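Local coordinates for electron transfer flavoprotein, beta subunit (Thermotoga maritima, PDB 7KOE) that probably transfers electrons as the FAD-binding beta subunit of an electron transfer flavoprotein, at residues A84-L89 with I211-Y216; Y158-E163 with T194-L199. One frame throughout, in Å; residues are numbered along the deposited sequence.

How the interactions relate
Both interactions lie in the same electron transfer flavoprotein domain, but their centres are 24 Å apart and their nearest atoms about 11 Å apart, so they do not touch. Interaction 2 is the more buried: it pairs strand 154-162 with strand 191-195 inside the large mixed sheet, about 12 Å from the centre of the chain, and rests on backbone bonds, a threonine hydroxyl bonded to a strand carbonyl, and branched apolar side chains. Interaction 1, some 21 Å from that centre and only partly buried, joins the ends of two helices, 78-85 and 207-214, through an arginine bonded to a backbone carbonyl beside a small apolar patch. Helix 207-214 is the next element after strand 191-195, which links the two contacts along the chain.

Interaction 1: residues A84-L89 with I211-Y216; sequences AIAFGL and IRAIRY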
loop_
_atom_site.group_PDB
_atom_site.type_symbol
_atom_site.label_atom_id
_atom_site.label_comp_id
_atom_site.label_asym_id
_atom_site.label_seq_id
_atom_site.Cartn_x
_atom_site.Cartn_y
_atom_site.Cartn_z
ATOM N N ALA A 84 -41.193 -1.476 -17.698
ATOM C CA ALA A 84 -42.291 -0.699 -18.249
ATOM C C ALA A 84 -43.291 -1.573 -18.988
ATOM O O ALA A 84 -44.462 -1.204 -19.099
ATOM C CB ALA A 84 -41.745 0.374 -19.183
ATOM N N ILE A 85 -42.852 -2.723 -19.503
ATOM C CA ILE A 85 -43.762 -3.654 -20.156
ATOM C C ILE A 85 -44.612 -4.388 -19.125
ATOM O O ILE A 85 -45.704 -4.873 -19.447
ATOM C CB ILE A 85 -42.941 -4.602 -21.055
ATOM C CG1 ILE A 85 -42.066 -3.786 -21.995
ATOM C CG2 ILE A 85 -43.811 -5.475 -21.931
ATOM C CD1 ILE A 85 -42.845 -2.868 -22.903
ATOM N N ALA A 86 -44.166 -4.427 -17.867
ATOM C CA ALA A 86 -44.957 -5.009 -16.789
ATOM C C ALA A 86 -46.235 -4.230 -16.512
ATOM O O ALA A 86 -47.175 -4.791 -15.945
ATOM C CB ALA A 86 -44.123 -5.098 -15.516
ATOM N N PHE A 87 -46.300 -2.960 -16.911
ATOM C CA PHE A 87 -47.521 -2.177 -16.801
ATOM C C PHE A 87 -48.588 -2.598 -17.801
ATOM O O PHE A 87 -49.741 -2.187 -17.654
ATOM C CB PHE A 87 -47.209 -0.698 -16.995
ATOM C CG PHE A 87 -46.650 -0.035 -15.782
ATOM C CD1 PHE A 87 -47.488 0.537 -14.847
ATOM C CD2 PHE A 87 -45.287 0.021 -15.578
ATOM C CE1 PHE A 87 -46.975 1.153 -13.728
ATOM C CE2 PHE A 87 -44.769 0.635 -14.461
ATOM C CZ PHE A 87 -45.616 1.202 -13.536
ATOM N N GLY A 88 -48.243 -3.391 -18.798
ATOM C CA GLY A 88 -49.170 -3.802 -19.819
ATOM C C GLY A 88 -48.949 -3.161 -21.162
ATOM O O GLY A 88 -49.840 -3.234 -22.013
ATOM N N LEU A 89 -47.795 -2.551 -21.384
ATOM C CA LEU A 89 -47.536 -1.765 -22.574
ATOM C C LEU A 89 -47.225 -2.675 -23.756
ATOM O O LEU A 89 -46.918 -3.857 -23.595
ATOM C CB LEU A 89 -46.376 -0.807 -22.323
ATOM C CG LEU A 89 -46.689 0.597 -21.808
ATOM C CD1 LEU A 89 -47.404 0.626 -20.473
ATOM C CD2 LEU A 89 -45.405 1.362 -21.717
ATOM N N ILE A 211 -44.687 -11.618 -16.385
ATOM C CA ILE A 211 -44.022 -12.742 -17.039
ATOM C C ILE A 211 -43.684 -12.387 -18.478
ATOM O O ILE A 211 -42.583 -12.680 -18.957
ATOM C CB ILE A 211 -44.901 -14.002 -16.932
ATOM C CG1 ILE A 211 -44.733 -14.619 -15.548
ATOM C CG2 ILE A 211 -44.607 -15.013 -18.021
ATOM C CD1 ILE A 211 -45.805 -15.573 -15.186
ATOM N N ARG A 212 -44.597 -11.694 -19.166
ATOM C CA ARG A 212 -44.307 -11.170 -20.496
ATOM C C ARG A 212 -43.206 -10.118 -20.457
ATOM O O ARG A 212 -42.434 -9.993 -21.412
ATOM C CB ARG A 212 -45.576 -10.582 -21.113
ATOM C CG ARG A 212 -45.426 -10.185 -22.566
ATOM C CD ARG A 212 -46.582 -9.358 -23.070
ATOM N NE ARG A 212 -46.143 -8.501 -24.163
ATOM C CZ ARG A 212 -46.240 -7.178 -24.158
ATOM N NH1 ARG A 212 -46.789 -6.561 -23.123
ATOM N NH2 ARG A 212 -45.804 -6.477 -25.192
ATOM N N ALA A 213 -43.101 -9.376 -19.356
ATOM C CA ALA A 213 -42.037 -8.390 -19.213
ATOM C C ALA A 213 -40.673 -9.040 -19.051
ATOM O O ALA A 213 -39.659 -8.445 -19.429
ATOM C CB ALA A 213 -42.324 -7.489 -18.019
ATOM N N ILE A 214 -40.621 -10.246 -18.490
ATOM C CA ILE A 214 -39.343 -10.918 -18.282
ATOM C C ILE A 214 -38.805 -11.466 -19.595
ATOM O O ILE A 214 -37.646 -11.229 -19.953
ATOM C CB ILE A 214 -39.490 -12.022 -17.221
ATOM C CG1 ILE A 214 -39.733 -11.401 -15.854
ATOM C CG2 ILE A 214 -38.249 -12.866 -17.154
ATOM C CD1 ILE A 214 -40.538 -12.265 -14.949
ATOM N N ARG A 215 -39.633 -12.184 -20.343
ATOM C CA ARG A 215 -39.204 -12.715 -21.636
ATOM C C ARG A 215 -39.521 -11.748 -22.771
ATOM O O ARG A 215 -40.122 -12.107 -23.779
ATOM C CB ARG A 215 -39.838 -14.078 -21.879
ATOM C CG ARG A 215 -41.297 -14.166 -21.513
ATOM C CD ARG A 215 -41.923 -15.442 -22.027
ATOM N NE ARG A 215 -41.355 -16.621 -21.390
ATOM C CZ ARG A 215 -42.043 -17.448 -20.612
ATOM N NH1 ARG A 215 -43.325 -17.222 -20.374
ATOM N NH2 ARG A 215 -41.447 -18.501 -20.073
ATOM N N TYR A 216 -39.097 -10.499 -22.611
ATOM C CA TYR A 216 -39.262 -9.477 -23.630
ATOM C C TYR A 216 -37.914 -8.842 -23.919
ATOM O O TYR A 216 -37.137 -8.572 -23.001
ATOM C CB TYR A 216 -40.250 -8.393 -23.203
ATOM C CG TYR A 216 -40.513 -7.384 -24.287
ATOM C CD1 TYR A 216 -41.280 -7.719 -25.393
ATOM C CD2 TYR A 216 -39.984 -6.105 -24.216
ATOM C CE1 TYR A 216 -41.515 -6.807 -26.393
ATOM C CE2 TYR A 216 -40.210 -5.191 -25.212
ATOM C CZ TYR A 216 -40.976 -5.548 -26.295
ATOM O OH TYR A 216 -41.203 -4.639 -27.293
#
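Ala86 and Ala213 bring the two backbones closest, their CA atoms 5.1 Å apart, where the type I turn from Ile85 to Gly88 meets the end of helix 207-214. The small side chains are consistent with this close approach: CB of Ala86 and CB of Ala213 are 3.9 Å apart, and the Ala213 methyl also sits 3.6 Å from N of Ala86. Next to them Ile85 divides its side chain between two partners. Its CG1 lies 3.8 Å from CD2 of Tyr216, the side chains crossing at about a right angle, while CG2 is placed over one face of the Arg212 guanidinium, 3.4 Å from NH1. Arg212 reaches this point because CG is anti to its backbone N (chi1 -172°) and the chain stays extended as far as NE. NH1 then donates to O of Leu89 at 2.7 Å, nearly straight at 164° and in the guanidinium plane; NH2 adds a weak bond to the same oxygen and another to Asp90 O. The Tyr216 hydroxyl is hydrogen-bonded to Glu91 and to the backbone N of Ala92. Apolar cover on a face and the Leu89 carbonyl at the edge thus probably restrict rotation of the guanidinium, and its positive charge probably strengthens the bond to Leu89 O.

Interaction 2: residues Y158-E163 with T194-L199; sequences YVVRIE and TITDEL
Val159 and Ile195 form a parallel bridge, with CA atoms 4.9 Å apart and both side chains on the same face of the sheet. The closely packed part is built around Val159, whose CB lies 4.0 Å from Ile195 CD1. Its N donates to O of Thr194 at 3.0 Å with an N-H...O angle of 172°, and its own O receives two bonds from Thr196: a weak one from the backbone N and a shorter one, 2.8 Å, from OG1, which stands above the carbonyl plane. The torsion of Thr196 (chi1 59°) sets OG1 between the backbone N and the carbonyl carbon, with CG2 turned to Tyr158 CA. Replacing Thr196 with a valine would probably leave the Val159 carbonyl with the weak backbone bond as its remaining hydrogen bond to 194-199, and Glu198 N without its weak acceptor.

The strands belong to the large mixed sheet of the flavoprotein domain, a member of the HUP clan: strand 191-195 lies between 128-132 and 154-162, parallel to both, and helix 47-63 packs on the face that carries Val159 and Ile195 through Leu55, which touches Ile162, Ile195 and Leu199. Thr194 OG1 bonds to Thr131 of the neighbouring strand 128-132, and the Thr194 side chain lies about 6 Å from the bound FAD.

Beyond the bridge the strand pairing gives way to side-chain packing and one backbone CA-H...O contact, Leu199 CA to Val160 O at 3.3 Å. Leu199 CD1 meets Val159 CG1 at 3.9 Å, the two side chains side by side, and Ile162 CG1 at 3.8 Å; the buried Val160 sets CG1 3.9 Å from Glu198 CB. The looser side is partly exposed: Glu198 gives little more than that CB, and Arg161, barely touching 194-199, forms a long salt bridge with Glu163 and packs on Gln206 of the neighbouring electron transfer flavoprotein chain.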
loop_
_atom_site.group_PDB
_atom_site.type_symbol
_atom_site.label_atom_id
_atom_site.label_comp_id
_atom_site.label_asym_id
_atom_site.label_seq_id
_atom_site.Cartn_x
_atom_site.Cartn_y
_atom_site.Cartn_z
ATOM N N TYR A 158 -46.370 19.485 -15.750
ATOM C CA TYR A 158 -46.770 19.389 -14.339
ATOM C C TYR A 158 -48.228 18.960 -14.183
ATOM O O TYR A 158 -49.008 19.584 -13.465
ATOM C CB TYR A 158 -46.502 20.697 -13.591
ATOM C CG TYR A 158 -45.153 21.286 -13.891
ATOM C CD1 TYR A 158 -44.013 20.784 -13.293
ATOM C CD2 TYR A 158 -45.019 22.346 -14.772
ATOM C CE1 TYR A 158 -42.776 21.313 -13.567
ATOM C CE2 TYR A 158 -43.787 22.877 -15.058
ATOM C CZ TYR A 158 -42.668 22.361 -14.448
ATOM O OH TYR A 158 -41.430 22.889 -14.720
ATOM N N VAL A 159 -48.585 17.872 -14.849
ATOM C CA VAL A 159 -49.963 17.395 -14.861
ATOM C C VAL A 159 -50.289 16.743 -13.527
ATOM O O VAL A 159 -49.566 15.857 -13.060
ATOM C CB VAL A 159 -50.179 16.416 -16.018
ATOM C CG1 VAL A 159 -51.622 16.018 -16.104
ATOM C CG2 VAL A 159 -49.725 17.043 -17.293
ATOM N N VAL A 160 -51.378 17.190 -12.903
ATOM C CA VAL A 160 -51.860 16.598 -11.669
ATOM C C VAL A 160 -53.144 15.797 -11.876
ATOM O O VAL A 160 -53.343 14.781 -11.201
ATOM C CB VAL A 160 -52.054 17.686 -10.592
ATOM C CG1 VAL A 160 -52.290 17.085 -9.217
ATOM C CG2 VAL A 160 -50.842 18.559 -10.536
ATOM N N ARG A 161 -54.003 16.199 -12.806
ATOM C CA ARG A 161 -55.213 15.444 -13.085
ATOM C C ARG A 161 -55.414 15.342 -14.586
ATOM O O ARG A 161 -54.871 16.127 -15.364
ATOM C CB ARG A 161 -56.441 16.083 -12.434
ATOM C CG ARG A 161 -56.793 15.510 -11.082
ATOM C CD ARG A 161 -58.131 16.037 -10.604
ATOM N NE ARG A 161 -58.101 17.480 -10.398
ATOM C CZ ARG A 161 -57.713 18.064 -9.270
ATOM N NH1 ARG A 161 -57.321 17.327 -8.240
ATOM N NH2 ARG A 161 -57.717 19.386 -9.171
ATOM N N ILE A 162 -56.199 14.349 -14.983
ATOM C CA ILE A 162 -56.615 14.150 -16.365
ATOM C C ILE A 162 -58.132 14.054 -16.335
ATOM O O ILE A 162 -58.687 13.164 -15.678
ATOM C CB ILE A 162 -55.996 12.891 -16.984
ATOM C CG1 ILE A 162 -54.470 12.995 -17.056
ATOM C CG2 ILE A 162 -56.577 12.652 -18.352
ATOM C CD1 ILE A 162 -53.952 13.910 -18.133
ATOM N N GLU A 163 -58.797 15.026 -16.964
ATOM C CA GLU A 163 -60.283 15.076 -16.960
ATOM C C GLU A 163 -60.829 14.373 -18.204
ATOM O O GLU A 163 -60.952 13.135 -18.177
ATOM C CB GLU A 163 -60.760 16.526 -16.902
ATOM C CG GLU A 163 -59.835 17.431 -16.112
ATOM C CD GLU A 163 -59.760 17.102 -14.632
ATOM O OE1 GLU A 163 -59.530 15.922 -14.305
ATOM O OE2 GLU A 163 -59.934 18.024 -13.814
ATOM N N THR A 194 -46.324 15.909 -19.193
ATOM C CA THR A 194 -45.187 15.851 -18.282
ATOM C C THR A 194 -45.772 15.637 -16.894
ATOM O O THR A 194 -46.352 16.557 -16.312
ATOM C CB THR A 194 -44.349 17.123 -18.375
ATOM O OG1 THR A 194 -43.691 17.168 -19.647
ATOM C CG2 THR A 194 -43.309 17.182 -17.308
ATOM N N ILE A 195 -45.650 14.419 -16.390
ATOM C CA ILE A 195 -46.478 13.916 -15.301
ATOM C C ILE A 195 -45.736 14.051 -13.981
ATOM O O ILE A 195 -44.534 13.777 -13.901
ATOM C CB ILE A 195 -46.869 12.450 -15.568
ATOM C CG1 ILE A 195 -47.317 12.269 -17.017
ATOM C CG2 ILE A 195 -47.959 12.011 -14.637
ATOM C CD1 ILE A 195 -48.584 12.986 -17.367
ATOM N N THR A 196 -46.454 14.470 -12.942
ATOM C CA THR A 196 -45.915 14.547 -11.596
ATOM C C THR A 196 -46.193 13.259 -10.826
ATOM O O THR A 196 -46.727 12.287 -11.359
ATOM C CB THR A 196 -46.509 15.737 -10.851
ATOM O OG1 THR A 196 -47.932 15.601 -10.801
ATOM C CG2 THR A 196 -46.152 17.024 -11.539
ATOM N N ASP A 197 -45.829 13.258 -9.541
ATOM C CA ASP A 197 -46.136 12.131 -8.671
ATOM C C ASP A 197 -47.605 12.086 -8.286
ATOM O O ASP A 197 -48.126 11.010 -7.978
ATOM C CB ASP A 197 -45.309 12.192 -7.387
ATOM C CG ASP A 197 -43.825 12.252 -7.645
ATOM O OD1 ASP A 197 -43.240 13.343 -7.476
ATOM O OD2 ASP A 197 -43.235 11.212 -8.003
ATOM N N GLU A 198 -48.284 13.227 -8.289
ATOM C CA GLU A 198 -49.618 13.326 -7.722
ATOM C C GLU A 198 -50.718 12.945 -8.698
ATOM O O GLU A 198 -51.895 13.092 -8.358
ATOM C CB GLU A 198 -49.876 14.742 -7.199
ATOM C CG GLU A 198 -49.013 15.154 -6.018
ATOM C CD GLU A 198 -47.722 15.827 -6.438
ATOM O OE1 GLU A 198 -47.555 16.089 -7.647
ATOM O OE2 GLU A 198 -46.872 16.092 -5.563
ATOM N N LEU A 199 -50.374 12.468 -9.895
ATOM C CA LEU A 199 -51.409 12.118 -10.863
ATOM C C LEU A 199 -52.153 10.862 -10.437
ATOM O O LEU A 199 -53.384 10.864 -10.329
ATOM C CB LEU A 199 -50.809 11.929 -12.251
ATOM C CG LEU A 199 -51.898 11.626 -13.281
ATOM C CD1 LEU A 199 -52.442 12.899 -13.856
ATOM C CD2 LEU A 199 -51.403 10.736 -14.383
#